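Local coordinates for response regulator receiver protein (Pseudoalteromonas atlantica T6c, PDB 3KTO) that is a response regulator receiver protein of the CheY clan, probably a signalling domain that helps regulate transcription, at residues 7-12 with 31-36. Residues are numbered along the deposited sequence; the frame is centred on the assembly and turned at random.
Sequences PIIYLV and VTIQCF
The ring of Tyr-10 overlaps two residues of the neighbouring strand at once, its CD1-CE1 side lying along Gln-34 and meeting the ring of Phe-36. Tyr-10 CE1 comes 3.1 Å from Gln-34 OE1, which sits at the edge of the ring and near its plane. The glutamine reaches this far because CG is anti to the backbone N (chi1 178°) and the chain beyond it is extended, running beside the tyrosine in the same direction. One water closes the pair at the polar end: it donates to Gln-34 OE1 and hydrogen-bonds Tyr-10 OH, each at 2.7 Å; that hydroxyl also bonds Ser-48 N. Phe-36 is approached at its edge by Tyr-10 CD1, 3.6 Å from Phe-36 CE2, but the two rings lie obliquely, centroids 5.9 Å apart and planes at 61°. Phe-42 meets both rings edge-to-face, making an aromatic cluster on this face of the sheet.

On the face bearing Ile-9 and Leu-11 the contacts are apolar. Ile-33 CD1 rests against Ile-9 CB at 3.8 Å, and the Cys-35 thiol, SG, touches Leu-11 CD2; helix 16-26 packs on Leu-11, Ile-33 and Cys-35. Val-31 CG2 meets Ile-9 CG1 at 3.7 Å, the two side chains crossing at about a right angle.

Five backbone hydrogen bonds join the strands in parallel register, from Thr-32 N to Pro-7 O (2.9 Å) through to Phe-36 N to Leu-11 O (2.8 Å). Strands 8-12 and 32-36, with helix 16-26 between them, form the first beta-alpha-beta unit of the CheY-like receiver fold, where 32-36 is the outermost strand beside 8-12. The chemistry implies two unlike faces: apolar packing beneath the helix, and an aromatic group whose buried tyrosine keeps its hydroxyl satisfied through Ser-48 and water.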
loop_
_atom_site.group_PDB
_atom_site.type_symbol
_atom_site.label_atom_id
_atom_site.label_comp_id
_atom_site.label_asym_id
_atom_site.label_seq_id
_atom_site.Cartn_x
_atom_site.Cartn_y
_atom_site.Cartn_z
ATOM N N PRO A 7 11.131 -15.136 -25.635
ATOM C CA PRO A 7 11.541 -15.072 -24.214
ATOM C C PRO A 7 10.420 -14.517 -23.342
ATOM O O PRO A 7 9.936 -13.406 -23.555
ATOM C CB PRO A 7 12.777 -14.190 -24.155
ATOM C CG PRO A 7 13.382 -14.462 -25.521
ATOM C CD PRO A 7 12.167 -14.506 -26.473
ATOM N N ILE A 8 10.024 -15.302 -22.349
ATOM C CA ILE A 8 8.944 -14.914 -21.458
ATOM C C ILE A 8 9.371 -14.834 -20.002
ATOM O O ILE A 8 10.122 -15.675 -19.522
ATOM C CB ILE A 8 7.793 -15.931 -21.538
ATOM C CG1 ILE A 8 7.466 -16.225 -23.005
ATOM C CG2 ILE A 8 6.573 -15.397 -20.800
ATOM C CD1 ILE A 8 6.454 -17.327 -23.201
ATOM N N ILE A 9 8.887 -13.809 -19.306
ATOM C CA ILE A 9 9.156 -13.648 -17.883
ATOM C C ILE A 9 7.802 -13.550 -17.201
ATOM O O ILE A 9 6.998 -12.675 -17.516
ATOM C CB ILE A 9 9.972 -12.384 -17.559
ATOM C CG1 ILE A 9 11.427 -12.582 -17.992
ATOM C CG2 ILE A 9 9.916 -12.091 -16.051
ATOM C CD1 ILE A 9 12.362 -11.494 -17.511
ATOM N N TYR A 10 7.549 -14.469 -16.280
ATOM C CA TYR A 10 6.291 -14.496 -15.556
ATOM C C TYR A 10 6.325 -13.566 -14.355
ATOM O O TYR A 10 7.253 -13.624 -13.540
ATOM C CB TYR A 10 5.985 -15.916 -15.066
ATOM C CG TYR A 10 5.820 -16.943 -16.166
ATOM C CD1 TYR A 10 4.878 -16.764 -17.177
ATOM C CD2 TYR A 10 6.595 -18.102 -16.184
ATOM C CE1 TYR A 10 4.709 -17.715 -18.183
ATOM C CE2 TYR A 10 6.436 -19.061 -17.184
ATOM C CZ TYR A 10 5.489 -18.859 -18.181
ATOM O OH TYR A 10 5.326 -19.801 -19.172
ATOM N N LEU A 11 5.309 -12.714 -14.249
ATOM C CA LEU A 11 5.185 -11.798 -13.124
ATOM C C LEU A 11 3.980 -12.227 -12.286
ATOM O O LEU A 11 2.864 -12.319 -12.789
ATOM C CB LEU A 11 4.995 -10.356 -13.607
ATOM C CG LEU A 11 4.629 -9.311 -12.538
ATOM C CD1 LEU A 11 5.673 -9.288 -11.429
ATOM C CD2 LEU A 11 4.517 -7.939 -13.177
ATOM N N VAL A 12 4.214 -12.525 -11.011
ATOM C CA VAL A 12 3.136 -12.918 -10.109
ATOM C C VAL A 12 3.072 -11.825 -9.036
ATOM O O VAL A 12 3.985 -11.676 -8.223
ATOM C CB VAL A 12 3.423 -14.289 -9.466
ATOM C CG1 VAL A 12 2.190 -14.797 -8.751
ATOM C CG2 VAL A 12 3.850 -15.285 -10.529
ATOM N N VAL A 31 11.617 -8.868 -24.332
ATOM C CA VAL A 31 10.957 -9.952 -23.592
ATOM C C VAL A 31 9.472 -9.712 -23.404
ATOM O O VAL A 31 9.021 -8.568 -23.402
ATOM C CB VAL A 31 11.578 -10.137 -22.180
ATOM C CG1 VAL A 31 11.293 -8.925 -21.326
ATOM C CG2 VAL A 31 11.022 -11.388 -21.513
ATOM N N THR A 32 8.724 -10.803 -23.244
ATOM C CA THR A 32 7.278 -10.749 -23.025
ATOM C C THR A 32 6.961 -10.934 -21.540
ATOM O O THR A 32 7.337 -11.945 -20.948
ATOM C CB THR A 32 6.530 -11.886 -23.770
ATOM O OG1 THR A 32 6.699 -11.744 -25.185
ATOM C CG2 THR A 32 5.043 -11.858 -23.425
ATOM N N ILE A 33 6.242 -9.987 -20.951
ATOM C CA ILE A 33 5.886 -10.098 -19.542
ATOM C C ILE A 33 4.475 -10.657 -19.370
ATOM O O ILE A 33 3.490 -9.934 -19.535
ATOM C CB ILE A 33 5.956 -8.727 -18.832
ATOM C CG1 ILE A 33 7.356 -8.123 -18.991
ATOM C CG2 ILE A 33 5.605 -8.884 -17.363
ATOM C CD1 ILE A 33 8.476 -8.981 -18.426
ATOM N N GLN A 34 4.384 -11.949 -19.060
ATOM C CA GLN A 34 3.099 -12.598 -18.834
ATOM C C GLN A 34 2.809 -12.536 -17.330
ATOM O O GLN A 34 3.570 -13.071 -16.518
ATOM C CB GLN A 34 3.155 -14.044 -19.320
ATOM C CG GLN A 34 1.875 -14.813 -19.092
ATOM C CD GLN A 34 1.755 -16.017 -20.004
ATOM O OE1 GLN A 34 2.757 -16.653 -20.351
ATOM N NE2 GLN A 34 0.526 -16.347 -20.389
ATOM N N CYS A 35 1.699 -11.898 -16.972
ATOM C CA CYS A 35 1.326 -11.687 -15.573
ATOM C C CYS A 35 0.235 -12.565 -14.985
ATOM O O CYS A 35 -0.629 -13.078 -15.696
ATOM C CB CYS A 35 0.930 -10.230 -15.381
ATOM S SG CYS A 35 2.175 -9.074 -15.982
ATOM N N PHE A 36 0.282 -12.700 -13.661
ATOM C CA PHE A 36 -0.669 -13.502 -12.898
ATOM C C PHE A 36 -0.964 -12.793 -11.589
ATOM O O PHE A 36 -0.053 -12.300 -10.921
ATOM C CB PHE A 36 -0.080 -14.885 -12.623
ATOM C CG PHE A 36 0.155 -15.685 -13.864
ATOM C CD1 PHE A 36 -0.883 -16.411 -14.445
ATOM C CD2 PHE A 36 1.396 -15.675 -14.486
ATOM C CE1 PHE A 36 -0.686 -17.114 -15.632
ATOM C CE2 PHE A 36 1.601 -16.378 -15.675
ATOM C CZ PHE A 36 0.555 -17.095 -16.246
HETATM O O HOH W 1 3.230 -19.313 -20.739
#